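Long-range contacts in N6 adenine specific DNA methylase (Encephalitozoon cuniculi, PDB 3Q87), which is the catalytic subunit of the Mtq2-Trm112 complex, which uses S-adenosylmethionine to methylate the translation termination factor eRF1: residues E23-L28 with V79-F84; T34-E39 with S59-N64; V123-R128 with T155-K160. One frame throughout, in Å; residues are numbered along the deposited sequence.

How the contacts relate
From the N terminus, helix 8-20 leads into strand 26-30, which contact 1 joins to strand 81-84 at the middle of the sheet, closing a loop of 50 residues. Within that loop lies contact 2, where the start of helix 36-41, just after strand 26-30, meets the turn between helix 54-58 and strand 65-67. Contact 3 follows in series without crossing either: it opens at the end of strand 118-124, the sheet neighbour of strand 81-84, and closes on the antiparallel strand 155-162. Contacts 1 and 3 thus bind strands of one Rossmann-like sheet, whereas contact 2 joins a helix start to a loop beside it, about 24 Å from contact 3, centre to centre.

Contact 1: E23-L28 with V79-F84; sequences EMKIVL and VDVVVF
Asp80 reaches across to Ile26 and Lys25 just where the two strands come together. Its CB lies 3.4 Å from Ile26 O; CG then turns beside the backbone N of Asp80 (chi1 -62°) and passes 4.1 Å from Lys25 CD. At the tip, OD2 accepts the Ile26 N-H at 2.8 Å through its anti lone pair, in a nearly straight bond (174° at the hydrogen). A short acid suits this place, because its carboxylate takes up a main-chain N-H at the strand's start. Ile26 O is itself gripped twice, by the N-H groups of Asp80 and Val81. Beyond it the parallel ladder runs on through Leu28, whose N donates to Val81 O at 2.7 Å and whose O accepts from Val83 N. Strand 81-84 is the middle strand of the seven-stranded Rossmann-like methyltransferase sheet, and strand 26-30 is its parallel neighbour. Branched residues suit such buried strands: on one face Val27 CG1 meets Val83 CG2 at 3.9 Å, and Val83 packs against helix 8-20. On the other face, Leu28 lies alongside Val82 and points the same way, its CD2 4.1 Å from Val82 CG2, while its CB meets Val79 CG1 at 4.0 Å. Ile26 and Val79, both buried, also pack on Asn41 and Leu8, respectively, of the partner protein chain, ECU08_1170.

Contact 2: T34-E39 with S59-N64; sequences TGVITE and SHRGGN
Arg61 wraps around the carbonyl of Thr34 and ends beside the helix that follows. Its backbone N donates to Thr34 O at 2.8 Å, and its NH1 returns to the same oxygen from the opposite face of the carbonyl plane, at 3.2 Å. With CG beside the backbone N (chi1 -78°), the side chain runs extended from CG to NE, carrying CG and CD past the oxygen. Val36 CB sits over the centre of one guanidinium face, 4.0 Å above it. At the edge, Thr34 OG1, placed between its own backbone N and carbonyl carbon (chi1 55°), receives a weak bond from NH1. Glu39 crosses at about a right angle, its carboxylate plane 87° from the guanidinium; OE2 forms a long salt bridge to NE, 3.6 Å away. A long cationic side chain suits this place because its aliphatic part and its charge are both used. His60 lays one ring face over Thr34 O, and its CE1 comes within 3.3 Å of Gly35 CA. Gly35, the N-cap, has no side chain to obstruct that ring, and its positive phi is easy for a glycine. Thr38 turns OG1 to Asp29, while its CG2 meets Gly62 O. Helix 36-41, whose Ile37 touches S-adenosylmethionine, is thereby tied to the turn after helix 54-58, with helix 8-20 against Val36 and strand 46-51 beside His60.

Contact 3: V123-R128 with T155-K160; sequences VIEANR and TVYIIK
Glu125 meets Tyr157 and Thr155 where strand 155-162, the antiparallel strand of the Rossmann-like sheet, is inserted between strands 118-124 and 142-150, as is usual in class I methyltransferases. Tyr157 has CG beside its backbone N (chi1 -57°), which swings the ring toward the other strand. The ring presents its edge to Val123 O, which lies in its plane, and CE2 comes 3.6 Å from Glu125 N. Glutamate and tyrosine cross at a slant, with carboxylate and ring planes 53° apart. A tyrosine suits this position, since the ring packs on Pro129 of helix 129-138 while the hydroxyl reaches the acid. The pair Val123 and Tyr157 exchanges two backbone hydrogen bonds, Tyr157 N to Val123 O being the shorter at 2.8 Å. Where the strand turns into a 3-10 segment, Glu125 N still donates to Thr155 O at 3.2 Å. Val123 CG2 touches Ile159 CD1, and on the other face Ile124 CG2 touches Val156 CG2. The carboxylate oxygen Glu125 OE1 takes two hydroxyls: Tyr157 OH at 2.9 Å on its anti lone pair, and Thr155 OG1 at 3.2 Å from above the carboxylate plane.

Contact 1: E23-L28 with V79-F84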
loop_
_atom_site.group_PDB
_atom_site.type_symbol
_atom_site.label_atom_id
_atom_site.label_comp_id
_atom_site.label_asym_id
_atom_site.label_seq_id
_atom_site.Cartn_x
_atom_site.Cartn_y
_atom_site.Cartn_z
ATOM N N GLU B 23 2.038 15.316 -3.580
ATOM C CA GLU B 23 3.291 15.232 -4.314
ATOM C C GLU B 23 4.431 14.772 -3.415
ATOM O O GLU B 23 4.495 15.165 -2.254
ATOM C CB GLU B 23 3.607 16.609 -4.888
ATOM C CG GLU B 23 5.007 16.772 -5.420
ATOM C CD GLU B 23 5.231 18.164 -5.978
ATOM O OE1 GLU B 23 4.715 19.127 -5.368
ATOM O OE2 GLU B 23 5.913 18.291 -7.018
ATOM N N MET B 24 5.320 13.935 -3.949
ATOM C CA MET B 24 6.494 13.486 -3.209
ATOM C C MET B 24 6.144 12.709 -1.944
ATOM O O MET B 24 6.869 12.775 -0.956
ATOM C CB MET B 24 7.369 14.678 -2.816
ATOM C CG MET B 24 8.029 15.383 -3.982
ATOM S SD MET B 24 8.837 14.221 -5.083
ATOM C CE MET B 24 7.744 14.318 -6.501
ATOM N N LYS B 25 5.039 11.980 -1.960
ATOM C CA LYS B 25 4.682 11.168 -0.809
ATOM C C LYS B 25 4.817 9.686 -1.112
ATOM O O LYS B 25 4.946 9.287 -2.275
ATOM C CB LYS B 25 3.265 11.486 -0.355
ATOM C CG LYS B 25 3.048 12.962 -0.014
ATOM C CD LYS B 25 3.901 13.384 1.169
ATOM C CE LYS B 25 3.703 14.849 1.509
ATOM N NZ LYS B 25 4.515 15.712 0.601
ATOM N N ILE B 26 4.808 8.870 -0.062
ATOM C CA ILE B 26 4.566 7.444 -0.229
ATOM C C ILE B 26 3.090 7.236 0.088
ATOM O O ILE B 26 2.650 7.507 1.191
ATOM C CB ILE B 26 5.449 6.571 0.692
ATOM C CG1 ILE B 26 6.927 6.739 0.336
ATOM C CG2 ILE B 26 5.074 5.089 0.550
ATOM C CD1 ILE B 26 7.867 5.969 1.301
ATOM N N VAL B 27 2.319 6.805 -0.906
ATOM C CA VAL B 27 0.867 6.769 -0.772
ATOM C C VAL B 27 0.370 5.350 -0.911
ATOM O O VAL B 27 0.786 4.604 -1.809
ATOM C CB VAL B 27 0.161 7.619 -1.857
ATOM C CG1 VAL B 27 -1.366 7.585 -1.674
ATOM C CG2 VAL B 27 0.674 9.041 -1.828
ATOM N N LEU B 28 -0.515 4.969 -0.007
ATOM C CA LEU B 28 -1.138 3.664 -0.084
ATOM C C LEU B 28 -2.510 3.848 -0.705
ATOM O O LEU B 28 -3.363 4.513 -0.110
ATOM C CB LEU B 28 -1.284 3.065 1.314
ATOM C CG LEU B 28 -1.806 1.625 1.369
ATOM C CD1 LEU B 28 -0.720 0.631 0.965
ATOM C CD2 LEU B 28 -2.323 1.296 2.768
ATOM N N VAL B 79 4.395 4.771 5.534
ATOM C CA VAL B 79 3.453 5.390 4.600
ATOM C C VAL B 79 3.082 6.797 5.035
ATOM O O VAL B 79 2.762 7.027 6.209
ATOM C CB VAL B 79 2.173 4.533 4.470
ATOM C CG1 VAL B 79 1.109 5.235 3.591
ATOM C CG2 VAL B 79 2.532 3.159 3.934
ATOM N N ASP B 80 3.123 7.740 4.098
ATOM C CA ASP B 80 2.677 9.114 4.379
ATOM C C ASP B 80 1.157 9.302 4.324
ATOM O O ASP B 80 0.574 9.956 5.179
ATOM C CB ASP B 80 3.293 10.089 3.385
ATOM C CG ASP B 80 4.802 10.137 3.463
ATOM O OD1 ASP B 80 5.350 10.395 4.561
ATOM O OD2 ASP B 80 5.427 9.935 2.402
ATOM N N VAL B 81 0.531 8.768 3.279
ATOM C CA VAL B 81 -0.891 8.987 3.034
ATOM C C VAL B 81 -1.584 7.689 2.641
ATOM O O VAL B 81 -1.025 6.865 1.896
ATOM C CB VAL B 81 -1.100 9.980 1.854
ATOM C CG1 VAL B 81 -2.587 10.127 1.484
ATOM C CG2 VAL B 81 -0.469 11.322 2.167
ATOM N N VAL B 82 -2.810 7.531 3.129
ATOM C CA VAL B 82 -3.680 6.450 2.709
ATOM C C VAL B 82 -4.916 7.024 2.000
ATOM O O VAL B 82 -5.553 7.949 2.505
ATOM C CB VAL B 82 -4.137 5.609 3.928
ATOM C CG1 VAL B 82 -5.215 4.611 3.512
ATOM C CG2 VAL B 82 -2.940 4.885 4.571
ATOM N N VAL B 83 -5.243 6.484 0.836
ATOM C CA VAL B 83 -6.444 6.862 0.104
ATOM C C VAL B 83 -7.324 5.620 0.002
ATOM O O VAL B 83 -6.844 4.544 -0.359
ATOM C CB VAL B 83 -6.100 7.315 -1.333
ATOM C CG1 VAL B 83 -7.379 7.668 -2.088
ATOM C CG2 VAL B 83 -5.112 8.486 -1.309
ATOM N N PHE B 84 -8.610 5.769 0.289
ATOM C CA PHE B 84 -9.497 4.612 0.393
ATOM C C PHE B 84 -10.914 4.923 -0.071
ATOM O O PHE B 84 -11.646 5.641 0.598
ATOM C CB PHE B 84 -9.538 4.136 1.848
ATOM C CG PHE B 84 -10.169 2.784 2.041
ATOM C CD1 PHE B 84 -10.307 1.900 0.985
ATOM C CD2 PHE B 84 -10.587 2.380 3.307
ATOM C CE1 PHE B 84 -10.866 0.650 1.181
ATOM C CE2 PHE B 84 -11.138 1.126 3.509
ATOM C CZ PHE B 84 -11.282 0.264 2.455
#

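Contact 2: T34-E39 with S59-N64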
loop_
_atom_site.group_PDB
_atom_site.type_symbol
_atom_site.label_atom_id
_atom_site.label_comp_id
_atom_site.label_asym_id
_atom_site.label_seq_id
_atom_site.Cartn_x
_atom_site.Cartn_y
_atom_site.Cartn_z
ATOM N N THR B 34 -8.713 -2.013 -9.998
ATOM C CA THR B 34 -7.831 -2.056 -11.183
ATOM C C THR B 34 -6.918 -0.822 -11.368
ATOM O O THR B 34 -6.243 -0.680 -12.401
ATOM C CB THR B 34 -8.610 -2.350 -12.516
ATOM O OG1 THR B 34 -9.656 -1.390 -12.689
ATOM C CG2 THR B 34 -9.210 -3.755 -12.507
ATOM N N GLY B 35 -6.905 0.066 -10.377
ATOM C CA GLY B 35 -5.846 1.061 -10.269
ATOM C C GLY B 35 -6.061 2.403 -10.938
ATOM O O GLY B 35 -5.096 3.115 -11.214
ATOM N N VAL B 36 -7.315 2.769 -11.188
ATOM C CA VAL B 36 -7.599 4.080 -11.767
ATOM C C VAL B 36 -7.027 5.211 -10.901
ATOM O O VAL B 36 -6.456 6.164 -11.413
ATOM C CB VAL B 36 -9.123 4.277 -12.063
ATOM C CG1 VAL B 36 -9.927 4.510 -10.762
ATOM C CG2 VAL B 36 -9.339 5.385 -13.063
ATOM N N ILE B 37 -7.149 5.100 -9.584
ATOM C CA ILE B 37 -6.595 6.139 -8.717
ATOM C C ILE B 37 -5.056 6.066 -8.617
ATOM O O ILE B 37 -4.365 7.101 -8.621
ATOM C CB ILE B 37 -7.252 6.109 -7.327
ATOM C CG1 ILE B 37 -8.756 6.366 -7.457
ATOM C CG2 ILE B 37 -6.627 7.157 -6.427
ATOM C CD1 ILE B 37 -9.501 6.308 -6.112
ATOM N N THR B 38 -4.526 4.846 -8.565
ATOM C CA THR B 38 -3.081 4.624 -8.620
ATOM C C THR B 38 -2.459 5.303 -9.845
ATOM O O THR B 38 -1.416 5.951 -9.755
ATOM C CB THR B 38 -2.727 3.106 -8.647
ATOM O OG1 THR B 38 -2.974 2.530 -7.362
ATOM C CG2 THR B 38 -1.243 2.892 -9.016
ATOM N N GLU B 39 -3.114 5.148 -10.987
ATOM C CA GLU B 39 -2.652 5.758 -12.231
ATOM C C GLU B 39 -2.441 7.275 -12.099
ATOM O O GLU B 39 -1.463 7.828 -12.609
ATOM C CB GLU B 39 -3.643 5.464 -13.358
ATOM C CG GLU B 39 -3.055 5.640 -14.763
ATOM C CD GLU B 39 -4.025 5.198 -15.854
ATOM O OE1 GLU B 39 -3.607 4.445 -16.755
ATOM O OE2 GLU B 39 -5.209 5.600 -15.806
ATOM N N SER B 59 -5.835 -7.792 -13.242
ATOM C CA SER B 59 -6.120 -6.959 -14.407
ATOM C C SER B 59 -5.821 -5.487 -14.122
ATOM O O SER B 59 -6.474 -4.582 -14.653
ATOM C CB SER B 59 -7.574 -7.148 -14.846
ATOM O OG SER B 59 -7.797 -8.497 -15.226
ATOM N N HIS B 60 -4.821 -5.250 -13.284
ATOM C CA HIS B 60 -4.526 -3.903 -12.793
ATOM C C HIS B 60 -3.813 -3.064 -13.863
ATOM O O HIS B 60 -3.007 -3.595 -14.638
ATOM C CB HIS B 60 -3.683 -4.014 -11.516
ATOM C CG HIS B 60 -3.488 -2.721 -10.788
ATOM N ND1 HIS B 60 -4.140 -2.421 -9.608
ATOM C CD2 HIS B 60 -2.694 -1.660 -11.059
ATOM C CE1 HIS B 60 -3.765 -1.227 -9.193
ATOM N NE2 HIS B 60 -2.876 -0.751 -10.047
ATOM N N ARG B 61 -4.117 -1.764 -13.911
ATOM C CA ARG B 61 -3.455 -0.841 -14.837
ATOM C C ARG B 61 -1.943 -0.907 -14.683
ATOM O O ARG B 61 -1.185 -0.710 -15.635
ATOM C CB ARG B 61 -3.920 0.591 -14.589
ATOM C CG ARG B 61 -5.276 0.882 -15.174
ATOM C CD ARG B 61 -5.818 2.167 -14.621
ATOM N NE ARG B 61 -7.067 2.536 -15.270
ATOM C CZ ARG B 61 -8.205 1.869 -15.141
ATOM N NH1 ARG B 61 -8.254 0.786 -14.381
ATOM N NH2 ARG B 61 -9.302 2.299 -15.760
ATOM N N GLY B 62 -1.506 -1.182 -13.464
ATOM C CA GLY B 62 -0.104 -1.425 -13.212
ATOM C C GLY B 62 0.362 -0.675 -11.995
ATOM O O GLY B 62 -0.068 0.455 -11.751
ATOM N N GLY B 63 1.243 -1.297 -11.220
ATOM C CA GLY B 63 1.725 -0.638 -10.029
ATOM C C GLY B 63 2.429 -1.609 -9.118
ATOM O O GLY B 63 2.885 -2.663 -9.551
ATOM N N ASN B 64 2.516 -1.251 -7.848
ATOM C CA ASN B 64 3.157 -2.112 -6.866
ATOM C C ASN B 64 2.063 -2.792 -6.061
ATOM O O ASN B 64 1.462 -2.192 -5.177
ATOM C CB ASN B 64 4.088 -1.268 -6.013
ATOM C CG ASN B 64 5.082 -0.491 -6.870
ATOM O OD1 ASN B 64 5.920 -1.084 -7.546
ATOM N ND2 ASN B 64 4.966 0.824 -6.876
#

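Contact 3: V123-R128 with T155-K160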
loop_
_atom_site.group_PDB
_atom_site.type_symbol
_atom_site.label_atom_id
_atom_site.label_comp_id
_atom_site.label_asym_id
_atom_site.label_seq_id
_atom_site.Cartn_x
_atom_site.Cartn_y
_atom_site.Cartn_z
ATOM N N VAL B 123 -17.051 8.293 1.696
ATOM C CA VAL B 123 -18.171 7.736 2.411
ATOM C C VAL B 123 -19.445 8.228 1.716
ATOM O O VAL B 123 -19.393 9.184 0.967
ATOM C CB VAL B 123 -18.136 8.190 3.882
ATOM C CG1 VAL B 123 -19.472 8.005 4.513
ATOM C CG2 VAL B 123 -17.050 7.433 4.657
ATOM N N ILE B 124 -20.569 7.556 1.930
ATOM C CA ILE B 124 -21.842 8.056 1.423
ATOM C C ILE B 124 -22.778 8.426 2.576
ATOM O O ILE B 124 -22.533 8.067 3.717
ATOM C CB ILE B 124 -22.526 7.051 0.473
ATOM C CG1 ILE B 124 -22.841 5.749 1.205
ATOM C CG2 ILE B 124 -21.651 6.803 -0.758
ATOM C CD1 ILE B 124 -23.727 4.808 0.402
ATOM N N GLU B 125 -23.848 9.155 2.270
ATOM C CA GLU B 125 -24.748 9.657 3.302
ATOM C C GLU B 125 -25.248 8.534 4.207
ATOM O O GLU B 125 -25.368 8.705 5.425
ATOM C CB GLU B 125 -25.926 10.392 2.660
ATOM C CG GLU B 125 -26.697 11.299 3.601
ATOM C CD GLU B 125 -27.611 12.250 2.843
ATOM O OE1 GLU B 125 -27.124 13.303 2.366
ATOM O OE2 GLU B 125 -28.815 11.943 2.716
ATOM N N ALA B 126 -25.521 7.377 3.617
ATOM C CA ALA B 126 -26.056 6.258 4.388
ATOM C C ALA B 126 -25.093 5.730 5.461
ATOM O O ALA B 126 -25.523 5.113 6.441
ATOM C CB ALA B 126 -26.507 5.144 3.466
ATOM N N ASN B 127 -23.798 5.978 5.289
ATOM C CA ASN B 127 -22.815 5.523 6.270
ATOM C C ASN B 127 -22.824 6.344 7.556
ATOM O O ASN B 127 -22.181 5.970 8.536
ATOM C CB ASN B 127 -21.405 5.534 5.672
ATOM C CG ASN B 127 -21.294 4.672 4.435
ATOM O OD1 ASN B 127 -21.950 3.642 4.329
ATOM N ND2 ASN B 127 -20.462 5.084 3.498
ATOM N N ARG B 128 -23.545 7.463 7.536
ATOM C CA ARG B 128 -23.583 8.422 8.641
ATOM C C ARG B 128 -22.232 9.092 8.814
ATOM O O ARG B 128 -21.500 8.790 9.750
ATOM C CB ARG B 128 -24.053 7.760 9.936
ATOM C CG ARG B 128 -25.537 7.405 9.918
ATOM C CD ARG B 128 -25.952 6.601 11.155
ATOM N NE ARG B 128 -27.396 6.369 11.217
ATOM C CZ ARG B 128 -27.987 5.544 12.082
ATOM N NH1 ARG B 128 -27.258 4.864 12.964
ATOM N NH2 ARG B 128 -29.309 5.398 12.065
ATOM N N THR B 155 -25.263 10.567 -2.269
ATOM C CA THR B 155 -24.382 11.714 -2.132
ATOM C C THR B 155 -23.060 11.259 -1.529
ATOM O O THR B 155 -23.027 10.534 -0.541
ATOM C CB THR B 155 -25.008 12.812 -1.259
ATOM O OG1 THR B 155 -25.104 12.347 0.092
ATOM C CG2 THR B 155 -26.402 13.159 -1.758
ATOM N N VAL B 156 -21.973 11.700 -2.136
ATOM C CA VAL B 156 -20.651 11.253 -1.745
ATOM C C VAL B 156 -19.956 12.293 -0.874
ATOM O O VAL B 156 -19.990 13.486 -1.182
ATOM C CB VAL B 156 -19.801 11.001 -3.000
ATOM C CG1 VAL B 156 -18.333 10.966 -2.649
ATOM C CG2 VAL B 156 -20.230 9.723 -3.662
ATOM N N TYR B 157 -19.323 11.836 0.205
ATOM C CA TYR B 157 -18.508 12.695 1.059
ATOM C C TYR B 157 -17.046 12.261 1.065
ATOM O O TYR B 157 -16.725 11.107 1.346
ATOM C CB TYR B 157 -19.040 12.684 2.491
ATOM C CG TYR B 157 -20.491 13.105 2.610
ATOM C CD1 TYR B 157 -20.833 14.355 3.119
ATOM C CD2 TYR B 157 -21.514 12.258 2.212
ATOM C CE1 TYR B 157 -22.157 14.749 3.229
ATOM C CE2 TYR B 157 -22.846 12.640 2.320
ATOM C CZ TYR B 157 -23.161 13.887 2.829
ATOM O OH TYR B 157 -24.476 14.271 2.938
ATOM N N ILE B 158 -16.159 13.192 0.756
ATOM C CA ILE B 158 -14.736 12.915 0.825
ATOM C C ILE B 158 -14.138 13.493 2.099
ATOM O O ILE B 158 -14.076 14.709 2.295
ATOM C CB ILE B 158 -14.006 13.447 -0.398
ATOM C CG1 ILE B 158 -14.509 12.702 -1.641
ATOM C CG2 ILE B 158 -12.489 13.309 -0.212
ATOM C CD1 ILE B 158 -14.088 13.350 -2.919
ATOM N N ILE B 159 -13.714 12.597 2.974
ATOM C CA ILE B 159 -13.157 12.988 4.254
ATOM C C ILE B 159 -11.642 13.085 4.190
ATOM O O ILE B 159 -10.978 12.173 3.708
ATOM C CB ILE B 159 -13.572 11.993 5.329
ATOM C CG1 ILE B 159 -15.091 11.976 5.450
ATOM C CG2 ILE B 159 -12.973 12.361 6.674
ATOM C CD1 ILE B 159 -15.591 11.138 6.614
ATOM N N LYS B 160 -11.098 14.210 4.643
ATOM C CA LYS B 160 -9.653 14.341 4.787
ATOM C C LYS B 160 -9.304 14.301 6.267
ATOM O O LYS B 160 -9.894 15.022 7.065
ATOM C CB LYS B 160 -9.118 15.622 4.155
ATOM C CG LYS B 160 -7.644 15.839 4.448
ATOM C CD LYS B 160 -7.060 17.018 3.690
ATOM C CE LYS B 160 -5.589 17.209 4.052
ATOM N NZ LYS B 160 -4.996 18.376 3.349
#